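PDB 4JIX: projannalysin from Methanocaldococcus jannaschii, which is the zymogen of a minimal, soluble zinc metallopeptidase of the minigluzincin type, and probably cleaves peptide bonds once activated. Local coordinates for residues E58-D61 with E62-H66; N89-R92 with N93-K97; I103-K106 with I107-L111. The protein carries 1 engineered substitution. One frame throughout, in Å; residues are numbered along the deposited sequence.

Interaction 1 of 3, residues E58-D61 with E62-H66; sequences ENFD and EELLH
Leu64 CD1 approaches the Phe60 ring at a slant, while the two side chains cross at about a right angle. Phe60 CD1 is the ring atom that touches, 3.7 Å from Leu64 CD1. The same ring atom lies 3.8 Å from Leu64 CB, so the leucine meets this corner of the ring with both its root and a methyl. Phe60 CG stands beside the backbone N (chi1 -83°), which carries the ring to Leu64. Leu65 takes the base of the side chain instead. Its CD2 is 3.9 Å from Phe60 CB, and its other methyl, CD1, rests 3.5 Å from Phe60 O. Asp61 is the N-cap of helix 62-78, which makes Phe60 and Leu65 the N' and N4 residues. Their contact is a hydrophobic staple. The Asp61 side chain makes no capping bond. Its carbonyl starts the helix: Leu65 N donates to Asp61 O at 3.1 Å in the carbonyl plane, and the bond is nearly straight at 166°. Leu64 N adds a weak bond to the same oxygen. Three acids, Asp61, Glu62 and Glu63, sit at this helix start, where negative charge probably suits the helix dipole. Glu62 forms a salt bridge with Lys10 and Glu63 one with Lys106. The turn joins helix 54-59 to helix 62-78, which further along bears the zinc ligands His71 and His75. Helix 97-111 packs on Phe60 and Leu64 through Lys106 and Lys110, while helix 12-22 meets Glu62 and Leu65 through Ile15.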
ATOM      1  N   GLU A  58      -8.042  -1.727 -11.932  1.00 60.82           N
ATOM      2  CA  GLU A  58      -9.106  -0.877 -12.452  1.00 63.11           C
ATOM      3  C   GLU A  58      -9.109   0.547 -11.875  1.00 68.38           C
ATOM      4  O   GLU A  58      -9.717   1.428 -12.484  1.00 72.11           O
ATOM      5  CB  GLU A  58     -10.466  -1.546 -12.203  1.00 65.90           C
ATOM      6  CG  GLU A  58     -10.729  -2.695 -13.165  1.00 74.48           C
ATOM      7  CD  GLU A  58     -11.887  -3.627 -12.865  1.00 91.50           C
ATOM      8  OE1 GLU A  58     -12.551  -3.462 -11.815  1.00 84.82           O
ATOM      9  OE2 GLU A  58     -12.113  -4.550 -13.681  1.00 85.03           O
ATOM     10  N   ASN A  59      -8.438   0.793 -10.744  1.00 62.61           N
ATOM     11  CA  ASN A  59      -8.517   2.109 -10.111  1.00 62.04           C
ATOM     12  C   ASN A  59      -7.179   2.832  -9.874  1.00 62.52           C
ATOM     13  O   ASN A  59      -7.208   4.045  -9.652  1.00 63.96           O
ATOM     14  CB  ASN A  59      -9.263   1.977  -8.781  1.00 64.28           C
ATOM     15  CG  ASN A  59     -10.717   1.585  -8.971  1.00 86.26           C
ATOM     16  OD1 ASN A  59     -11.616   2.433  -9.020  1.00 83.11           O
ATOM     17  ND2 ASN A  59     -10.979   0.296  -9.153  1.00 74.45           N
ATOM     18  N   PHE A  60      -6.027   2.135  -9.909  1.00 53.46           N
ATOM     19  CA  PHE A  60      -4.745   2.819  -9.667  1.00 50.02           C
ATOM     20  C   PHE A  60      -4.212   3.452 -10.939  1.00 52.41           C
ATOM     21  O   PHE A  60      -4.372   2.874 -12.013  1.00 52.00           O
ATOM     22  CB  PHE A  60      -3.689   1.843  -9.112  1.00 49.42           C
ATOM     23  CG  PHE A  60      -3.697   1.557  -7.625  1.00 48.86           C
ATOM     24  CD1 PHE A  60      -2.530   1.189  -6.970  1.00 49.33           C
ATOM     25  CD2 PHE A  60      -4.881   1.600  -6.893  1.00 50.80           C
ATOM     26  CE1 PHE A  60      -2.537   0.900  -5.603  1.00 49.71           C
ATOM     27  CE2 PHE A  60      -4.891   1.289  -5.530  1.00 52.76           C
ATOM     28  CZ  PHE A  60      -3.720   0.941  -4.897  1.00 49.53           C
ATOM     29  N   ASP A  61      -3.520   4.604 -10.810  1.00 49.20           N
ATOM     30  CA  ASP A  61      -2.881   5.300 -11.936  1.00 50.60           C
ATOM     31  C   ASP A  61      -1.750   4.433 -12.525  1.00 51.12           C
ATOM     32  O   ASP A  61      -1.226   3.552 -11.846  1.00 48.43           O
ATOM     33  CB  ASP A  61      -2.327   6.667 -11.484  1.00 54.11           C
ATOM     34  CG  ASP A  61      -3.400   7.706 -11.170  1.00 80.33           C
ATOM     35  OD1 ASP A  61      -4.482   7.670 -11.819  1.00 83.39           O
ATOM     36  OD2 ASP A  61      -3.143   8.586 -10.313  1.00 90.88           O
ATOM     37  N   GLU A  62      -1.368   4.706 -13.766  1.00 47.59           N
ATOM     38  CA  GLU A  62      -0.328   3.962 -14.477  1.00 47.15           C
ATOM     39  C   GLU A  62       0.990   3.926 -13.713  1.00 48.20           C
ATOM     40  O   GLU A  62       1.626   2.886 -13.690  1.00 46.29           O
ATOM     41  CB  GLU A  62      -0.088   4.576 -15.857  1.00 49.99           C
ATOM     42  CG  GLU A  62       0.674   3.632 -16.773  1.00 56.57           C
ATOM     43  CD  GLU A  62       0.931   4.197 -18.149  1.00 77.69           C
ATOM     44  OE1 GLU A  62       0.071   4.954 -18.661  1.00 66.52           O
ATOM     45  OE2 GLU A  62       2.002   3.881 -18.716  1.00 71.41           O
ATOM     46  N   GLU A  63       1.424   5.067 -13.157  1.00 44.65           N
ATOM     47  CA  GLU A  63       2.664   5.148 -12.393  1.00 44.36           C
ATOM     48  C   GLU A  63       2.694   4.087 -11.260  1.00 45.51           C
ATOM     49  O   GLU A  63       3.719   3.414 -11.094  1.00 43.47           O
ATOM     50  CB  GLU A  63       2.845   6.552 -11.803  1.00 46.23           C
ATOM     51  CG  GLU A  63       4.000   6.625 -10.810  1.00 54.66           C
ATOM     52  CD  GLU A  63       4.135   7.924 -10.047  1.00 60.99           C
ATOM     53  OE1 GLU A  63       5.192   8.575 -10.192  1.00 60.69           O
ATOM     54  OE2 GLU A  63       3.193   8.295  -9.311  1.00 53.53           O
ATOM     55  N   LEU A  64       1.573   3.920 -10.512  1.00 41.66           N
ATOM     56  CA  LEU A  64       1.536   2.934  -9.417  1.00 40.75           C
ATOM     57  C   LEU A  64       1.512   1.524  -9.961  1.00 44.11           C
ATOM     58  O   LEU A  64       2.212   0.668  -9.433  1.00 42.48           O
ATOM     59  CB  LEU A  64       0.346   3.153  -8.452  1.00 40.68           C
ATOM     60  CG  LEU A  64       0.115   4.573  -7.898  1.00 44.54           C
ATOM     61  CD1 LEU A  64      -0.937   4.551  -6.802  1.00 43.88           C
ATOM     62  CD2 LEU A  64       1.416   5.213  -7.366  1.00 43.25           C
ATOM     63  N   LEU A  65       0.747   1.279 -11.028  1.00 43.31           N
ATOM     64  CA  LEU A  65       0.669  -0.061 -11.640  1.00 43.22           C
ATOM     65  C   LEU A  65       2.022  -0.494 -12.203  1.00 45.76           C
ATOM     66  O   LEU A  65       2.402  -1.644 -12.037  1.00 43.22           O
ATOM     67  CB  LEU A  65      -0.400  -0.109 -12.752  1.00 44.85           C
ATOM     68  CG  LEU A  65      -1.853   0.075 -12.295  1.00 50.35           C
ATOM     69  CD1 LEU A  65      -2.787   0.167 -13.490  1.00 52.13           C
ATOM     70  CD2 LEU A  65      -2.300  -1.055 -11.338  1.00 49.39           C
ATOM     71  N   HIS A  66       2.739   0.436 -12.874  1.00 43.89           N
ATOM     72  CA  HIS A  66       4.066   0.189 -13.441  1.00 43.93           C
ATOM     73  C   HIS A  66       5.058  -0.231 -12.339  1.00 44.52           C
ATOM     74  O   HIS A  66       5.801  -1.190 -12.521  1.00 43.35           O
ATOM     75  CB  HIS A  66       4.579   1.449 -14.176  1.00 45.86           C
ATOM     76  CG  HIS A  66       6.006   1.346 -14.624  1.00 49.85           C
ATOM     77  ND1 HIS A  66       7.051   1.753 -13.809  1.00 51.18           N
ATOM     78  CD2 HIS A  66       6.518   0.870 -15.783  1.00 52.55           C
ATOM     79  CE1 HIS A  66       8.157   1.528 -14.501  1.00 51.42           C
ATOM     80  NE2 HIS A  66       7.887   0.987 -15.689  1.00 52.60           N
TER

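Interaction 2 of 3, residues N89-R92 with N93-K97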
ATOM      1  N   ASN A  89      20.013  -3.350  -7.591  1.00 52.24           N
ATOM      2  CA  ASN A  89      20.740  -3.030  -8.827  1.00 54.15           C
ATOM      3  C   ASN A  89      19.798  -2.859 -10.027  1.00 57.85           C
ATOM      4  O   ASN A  89      19.995  -1.928 -10.812  1.00 58.93           O
ATOM      5  CB  ASN A  89      21.811  -4.084  -9.152  1.00 56.96           C
ATOM      6  CG  ASN A  89      23.016  -4.090  -8.235  1.00 72.42           C
ATOM      7  OD1 ASN A  89      23.789  -5.052  -8.222  1.00 67.85           O
ATOM      8  ND2 ASN A  89      23.180  -3.055  -7.410  1.00 59.58           N
ATOM      9  N   GLU A  90      18.780  -3.736 -10.166  1.00 51.29           N
ATOM     10  CA  GLU A  90      17.807  -3.648 -11.262  1.00 49.98           C
ATOM     11  C   GLU A  90      16.861  -2.478 -11.064  1.00 51.32           C
ATOM     12  O   GLU A  90      16.600  -1.740 -12.012  1.00 51.32           O
ATOM     13  CB  GLU A  90      16.985  -4.939 -11.418  1.00 50.01           C
ATOM     14  CG  GLU A  90      17.799  -6.181 -11.735  1.00 61.16           C
ATOM     15  CD  GLU A  90      18.496  -6.230 -13.083  1.00 81.38           C
ATOM     16  OE1 GLU A  90      18.022  -5.570 -14.037  1.00 62.78           O
ATOM     17  OE2 GLU A  90      19.501  -6.970 -13.189  1.00 76.63           O
ATOM     18  N   LEU A  91      16.358  -2.304  -9.831  1.00 46.38           N
ATOM     19  CA  LEU A  91      15.426  -1.242  -9.479  1.00 45.82           C
ATOM     20  C   LEU A  91      16.038   0.153  -9.686  1.00 50.30           C
ATOM     21  O   LEU A  91      15.335   1.050 -10.152  1.00 49.35           O
ATOM     22  CB  LEU A  91      14.971  -1.416  -8.017  1.00 45.11           C
ATOM     23  CG  LEU A  91      13.948  -0.421  -7.455  1.00 48.42           C
ATOM     24  CD1 LEU A  91      12.670  -0.384  -8.308  1.00 47.39           C
ATOM     25  CD2 LEU A  91      13.607  -0.778  -6.009  1.00 49.00           C
ATOM     26  N   ARG A  92      17.341   0.316  -9.390  1.00 48.42           N
ATOM     27  CA  ARG A  92      18.037   1.602  -9.513  1.00 50.56           C
ATOM     28  C   ARG A  92      18.168   2.100 -10.954  1.00 55.93           C
ATOM     29  O   ARG A  92      18.427   3.292 -11.147  1.00 57.13           O
ATOM     30  CB  ARG A  92      19.423   1.575  -8.835  1.00 53.86           C
ATOM     31  CG  ARG A  92      19.351   1.641  -7.303  1.00 59.91           C
ATOM     32  CD  ARG A  92      18.539   2.816  -6.754  1.00 59.80           C
ATOM     33  NE  ARG A  92      18.194   2.577  -5.357  1.00 64.82           N
ATOM     34  CZ  ARG A  92      16.990   2.233  -4.915  1.00 71.17           C
ATOM     35  NH1 ARG A  92      15.962   2.165  -5.750  1.00 53.66           N
ATOM     36  NH2 ARG A  92      16.793   2.006  -3.626  1.00 65.40           N
ATOM     37  N   ASN A  93      17.953   1.223 -11.957  1.00 52.33           N
ATOM     38  CA  ASN A  93      17.962   1.612 -13.370  1.00 53.68           C
ATOM     39  C   ASN A  93      16.650   2.334 -13.710  1.00 54.49           C
ATOM     40  O   ASN A  93      16.533   2.916 -14.781  1.00 53.71           O
ATOM     41  CB  ASN A  93      18.153   0.382 -14.279  1.00 55.14           C
ATOM     42  CG  ASN A  93      19.519  -0.256 -14.202  1.00 70.35           C
ATOM     43  OD1 ASN A  93      20.550   0.413 -14.066  1.00 70.64           O
ATOM     44  ND2 ASN A  93      19.563  -1.565 -14.341  1.00 61.20           N
ATOM     45  N   TYR A  94      15.670   2.281 -12.794  1.00 48.52           N
ATOM     46  CA  TYR A  94      14.354   2.878 -12.973  1.00 48.08           C
ATOM     47  C   TYR A  94      14.106   4.021 -12.010  1.00 51.59           C
ATOM     48  O   TYR A  94      13.599   5.053 -12.434  1.00 50.53           O
ATOM     49  CB  TYR A  94      13.254   1.809 -12.784  1.00 47.10           C
ATOM     50  CG  TYR A  94      13.318   0.725 -13.834  1.00 49.68           C
ATOM     51  CD1 TYR A  94      12.599   0.834 -15.022  1.00 53.32           C
ATOM     52  CD2 TYR A  94      14.158  -0.375 -13.678  1.00 50.23           C
ATOM     53  CE1 TYR A  94      12.691  -0.141 -16.016  1.00 55.96           C
ATOM     54  CE2 TYR A  94      14.277  -1.343 -14.675  1.00 51.73           C
ATOM     55  CZ  TYR A  94      13.534  -1.227 -15.838  1.00 61.04           C
ATOM     56  OH  TYR A  94      13.636  -2.194 -16.808  1.00 63.73           O
ATOM     57  N   PHE A  95      14.396   3.813 -10.708  1.00 48.22           N
ATOM     58  CA  PHE A  95      14.116   4.795  -9.667  1.00 47.92           C
ATOM     59  C   PHE A  95      15.163   4.832  -8.573  1.00 52.30           C
ATOM     60  O   PHE A  95      15.629   3.787  -8.118  1.00 51.35           O
ATOM     61  CB  PHE A  95      12.754   4.481  -8.995  1.00 47.73           C
ATOM     62  CG  PHE A  95      11.572   4.362  -9.923  1.00 48.47           C
ATOM     63  CD1 PHE A  95      11.004   5.497 -10.504  1.00 51.55           C
ATOM     64  CD2 PHE A  95      11.018   3.119 -10.212  1.00 48.45           C
ATOM     65  CE1 PHE A  95       9.926   5.382 -11.390  1.00 52.40           C
ATOM     66  CE2 PHE A  95       9.939   3.003 -11.097  1.00 51.06           C
ATOM     67  CZ  PHE A  95       9.403   4.135 -11.683  1.00 50.05           C
ATOM     68  N   SER A  96      15.462   6.046  -8.088  1.00 49.44           N
ATOM     69  CA  SER A  96      16.323   6.269  -6.928  1.00 49.10           C
ATOM     70  C   SER A  96      15.564   5.816  -5.677  1.00 50.40           C
ATOM     71  O   SER A  96      14.347   5.579  -5.751  1.00 48.32           O
ATOM     72  CB  SER A  96      16.687   7.750  -6.817  1.00 50.89           C
ATOM     73  OG  SER A  96      15.526   8.480  -6.454  1.00 51.75           O
ATOM     74  N   LYS A  97      16.263   5.693  -4.537  1.00 47.60           N
ATOM     75  CA  LYS A  97      15.639   5.294  -3.271  1.00 46.72           C
ATOM     76  C   LYS A  97      14.517   6.291  -2.896  1.00 49.07           C
ATOM     77  O   LYS A  97      13.435   5.856  -2.524  1.00 47.55           O
ATOM     78  CB  LYS A  97      16.692   5.169  -2.143  1.00 50.46           C
ATOM     79  CG  LYS A  97      16.128   4.962  -0.719  1.00 63.19           C
ATOM     80  CD  LYS A  97      15.320   3.656  -0.542  1.00 71.88           C
ATOM     81  CE  LYS A  97      14.928   3.413   0.897  1.00 83.28           C
ATOM     82  NZ  LYS A  97      14.126   2.164   1.050  1.00 93.26           N
TER
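Asn93 opens the turn by giving its N-H to Glu90 O at 3.3 Å. The donor stands well above the carbonyl plane. Tyr94 follows, and its N bonds Leu91 O at 2.9 Å. The tyrosine ring turns its edge to the backbone, with CD2 3.3 Å from Glu90 O; its hydroxyl is bonded to Ser22. Phe95 N donates to Leu91 O, at 3.0 Å and in the carbonyl plane, so two N-H groups grip this one oxygen. The Phe95 ring has Leu91 CD1 at its edge. The Phe95 backbone carbonyl turns back to Arg92: NH1 donates to Phe95 O at 2.9 Å, with a bent N-H...O angle of 141°. The arginine chain is folded at chi2 (-53°), which brings the guanidinium back over the chain that follows. Ser96 is the N-cap of helix 97-111. Its side chain caps a backbone N and its own N bonds Glu99, consistent with a capping box. Lys97 N lies 3.5 Å above the guanidinium plane, over its centre, and Lys97 CB is 3.5 Å from Arg92 NH2. An alanine in place of Arg92 would remove the NH1 donor and the flat group lying against the Lys97 backbone, and would probably leave the Phe95 carbonyl without this partner and the turn less firmly set. This surface turn links helix 85-91 to helix 97-111. Tyr94 and Phe95 lean on Leu70 of helix 62-78, Glu90 forms a salt bridge with its Lys77, and Leu91, Arg92 and Phe95 touch Cys100 of helix 97-111.

Interaction 3 of 3, residues I103-K106 with I107-L111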
ATOM      1  N   ILE A 103       6.661   6.779  -4.404  1.00 39.72           N
ATOM      2  CA  ILE A 103       5.651   5.956  -5.072  1.00 39.73           C
ATOM      3  C   ILE A 103       5.020   4.973  -4.068  1.00 42.48           C
ATOM      4  O   ILE A 103       3.799   4.774  -4.064  1.00 42.00           O
ATOM      5  CB  ILE A 103       6.242   5.234  -6.311  1.00 42.56           C
ATOM      6  CG1 ILE A 103       6.690   6.292  -7.365  1.00 45.15           C
ATOM      7  CG2 ILE A 103       5.201   4.250  -6.926  1.00 41.08           C
ATOM      8  CD1 ILE A 103       7.649   5.779  -8.461  1.00 49.21           C
ATOM      9  N   GLU A 104       5.850   4.351  -3.233  1.00 39.58           N
ATOM     10  CA  GLU A 104       5.371   3.400  -2.227  1.00 38.43           C
ATOM     11  C   GLU A 104       4.421   4.084  -1.240  1.00 42.43           C
ATOM     12  O   GLU A 104       3.420   3.481  -0.850  1.00 40.99           O
ATOM     13  CB  GLU A 104       6.553   2.748  -1.497  1.00 39.83           C
ATOM     14  CG  GLU A 104       7.234   1.695  -2.361  1.00 45.10           C
ATOM     15  CD  GLU A 104       8.530   1.122  -1.819  1.00 57.78           C
ATOM     16  OE1 GLU A 104       8.935   1.498  -0.696  1.00 48.74           O
ATOM     17  OE2 GLU A 104       9.127   0.267  -2.510  1.00 48.15           O
ATOM     18  N   LEU A 105       4.684   5.360  -0.897  1.00 39.34           N
ATOM     19  CA  LEU A 105       3.771   6.090  -0.013  1.00 40.21           C
ATOM     20  C   LEU A 105       2.420   6.370  -0.722  1.00 44.12           C
ATOM     21  O   LEU A 105       1.368   6.295  -0.078  1.00 43.58           O
ATOM     22  CB  LEU A 105       4.389   7.399   0.498  1.00 40.72           C
ATOM     23  CG  LEU A 105       3.563   8.119   1.576  1.00 44.99           C
ATOM     24  CD1 LEU A 105       3.501   7.308   2.871  1.00 44.94           C
ATOM     25  CD2 LEU A 105       4.061   9.528   1.794  1.00 46.22           C
ATOM     26  N   LYS A 106       2.450   6.643  -2.044  1.00 40.70           N
ATOM     27  CA  LYS A 106       1.218   6.856  -2.811  1.00 40.43           C
ATOM     28  C   LYS A 106       0.365   5.574  -2.793  1.00 42.74           C
ATOM     29  O   LYS A 106      -0.850   5.653  -2.608  1.00 43.49           O
ATOM     30  CB  LYS A 106       1.521   7.290  -4.251  1.00 42.29           C
ATOM     31  CG  LYS A 106       2.133   8.689  -4.354  1.00 46.15           C
ATOM     32  CD  LYS A 106       2.391   9.031  -5.825  1.00 49.65           C
ATOM     33  CE  LYS A 106       3.166  10.317  -5.986  1.00 59.73           C
ATOM     34  NZ  LYS A 106       3.422  10.612  -7.429  1.00 67.61           N
ATOM     35  N   ILE A 107       1.013   4.404  -2.942  1.00 37.60           N
ATOM     36  CA  ILE A 107       0.349   3.093  -2.899  1.00 36.70           C
ATOM     37  C   ILE A 107      -0.302   2.903  -1.521  1.00 40.57           C
ATOM     38  O   ILE A 107      -1.496   2.591  -1.423  1.00 39.78           O
ATOM     39  CB  ILE A 107       1.337   1.953  -3.246  1.00 38.78           C
ATOM     40  CG1 ILE A 107       1.773   2.063  -4.746  1.00 38.60           C
ATOM     41  CG2 ILE A 107       0.715   0.551  -2.923  1.00 39.76           C
ATOM     42  CD1 ILE A 107       3.053   1.209  -5.129  1.00 41.09           C
ATOM     43  N   ILE A 108       0.471   3.117  -0.458  1.00 38.40           N
ATOM     44  CA  ILE A 108      -0.045   2.959   0.911  1.00 38.51           C
ATOM     45  C   ILE A 108      -1.273   3.860   1.121  1.00 41.52           C
ATOM     46  O   ILE A 108      -2.295   3.391   1.629  1.00 40.74           O
ATOM     47  CB  ILE A 108       1.081   3.256   1.957  1.00 41.66           C
ATOM     48  CG1 ILE A 108       2.153   2.137   1.916  1.00 42.17           C
ATOM     49  CG2 ILE A 108       0.502   3.392   3.384  1.00 41.16           C
ATOM     50  CD1 ILE A 108       3.482   2.467   2.549  1.00 46.89           C
ATOM     51  N   GLN A 109      -1.185   5.128   0.688  1.00 37.86           N
ATOM     52  CA  GLN A 109      -2.240   6.112   0.918  1.00 38.76           C
ATOM     53  C   GLN A 109      -3.438   5.958  -0.035  1.00 42.63           C
ATOM     54  O   GLN A 109      -4.475   6.577   0.194  1.00 43.31           O
ATOM     55  CB  GLN A 109      -1.676   7.537   0.971  1.00 40.42           C
ATOM     56  CG  GLN A 109      -0.753   7.621   2.223  1.00 45.46           C
ATOM     57  CD  GLN A 109      -0.105   8.949   2.571  1.00 55.94           C
ATOM     58  OE1 GLN A 109       0.350   9.142   3.702  1.00 51.41           O
ATOM     59  NE2 GLN A 109       0.004   9.871   1.627  1.00 43.79           N
ATOM     60  N   LYS A 110      -3.364   5.025  -0.985  1.00 39.77           N
ATOM     61  CA  LYS A 110      -4.532   4.641  -1.783  1.00 40.41           C
ATOM     62  C   LYS A 110      -5.361   3.632  -0.971  1.00 43.90           C
ATOM     63  O   LYS A 110      -6.526   3.399  -1.285  1.00 45.06           O
ATOM     64  CB  LYS A 110      -4.098   3.994  -3.129  1.00 40.80           C
ATOM     65  CG  LYS A 110      -3.688   4.988  -4.220  1.00 47.20           C
ATOM     66  CD  LYS A 110      -4.802   5.905  -4.702  1.00 50.23           C
ATOM     67  CE  LYS A 110      -5.791   5.226  -5.618  1.00 59.84           C
ATOM     68  NZ  LYS A 110      -6.916   6.139  -5.958  1.00 69.57           N
ATOM     69  N   LEU A 111      -4.735   2.995   0.052  1.00 38.72           N
ATOM     70  CA  LEU A 111      -5.374   1.922   0.818  1.00 39.96           C
ATOM     71  C   LEU A 111      -5.679   2.274   2.263  1.00 43.82           C
ATOM     72  O   LEU A 111      -6.495   1.588   2.887  1.00 42.93           O
ATOM     73  CB  LEU A 111      -4.483   0.669   0.767  1.00 39.90           C
ATOM     74  CG  LEU A 111      -4.128   0.209  -0.670  1.00 44.54           C
ATOM     75  CD1 LEU A 111      -2.944  -0.722  -0.658  1.00 44.52           C
ATOM     76  CD2 LEU A 111      -5.313  -0.440  -1.343  1.00 46.40           C
TER
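One helical turn sets Leu105 and Gln109 side by side, and their torsions bring the ends together. Leu105 has CG anti to the backbone N (chi1 -172°), whereas Gln109 has CG beside its own N (chi1 -65°) and runs out extended. The carboxamide of Gln109 comes against the leucine branch, the two side chains crossing obliquely. Gln109 OE1 is 3.7 Å from Leu105 CD1, and Gln109 NE2 is 4.0 Å from Leu105 CG. These are van der Waals contacts. On the buried side Ile107 CD1 lies 4.1 Å from Ile103 CG2, and Ile107 CG1 sits 3.5 Å from Ile103 O. Ile108 packs its CG1 against the carbonyl of Glu104, 3.3 Å from the O. Three regular alpha-helical bonds run here in helix 97-111, the last helix of the minigluzincin chain: Ile107 N donates to Ile103 O, Ile108 N to Glu104 O, and Gln109 N to Leu105 O at 2.9 Å. The next two N-H groups, of Lys110 and Leu111, reach back three residues, to Ile107 O and Ile108 O. Ile103 and Ile107 face helix 62-78 through Tyr67 and Ile68. Glu104 OE2 is bonded to Tyr67. The second subunit covers another side: Glu104 packs on Ile108 of that subunit, and Leu111 on its Leu111. Lys39 of the second subunit bonds Lys110 O. Gln109 touches His71 of the second subunit, a zinc ligand there, so Gln109 lies beside the partner's metal site.

Overall arrangement
Interactions 1 and 3 are partly buried, while interaction 2 is a surface turn. Helix 62-78 is common to all three: interaction 1 forms its start, and the other two pack on it. Interactions 1 and 3 lie closest, with centres about 11 Å apart, and are joined by the Glu63-Lys106 salt bridge and by Phe60 and Leu64 against Lys110. Interaction 2 meets 58-66 through Phe95 on His66, and 103-111 through Phe95 on Ile103. The chemistry follows place: a hydrophobic staple at a helix start, backbone carbonyls satisfied by turn N-H groups and an arginine, and regular helix bonding in a helix one side of which packs on the second subunit.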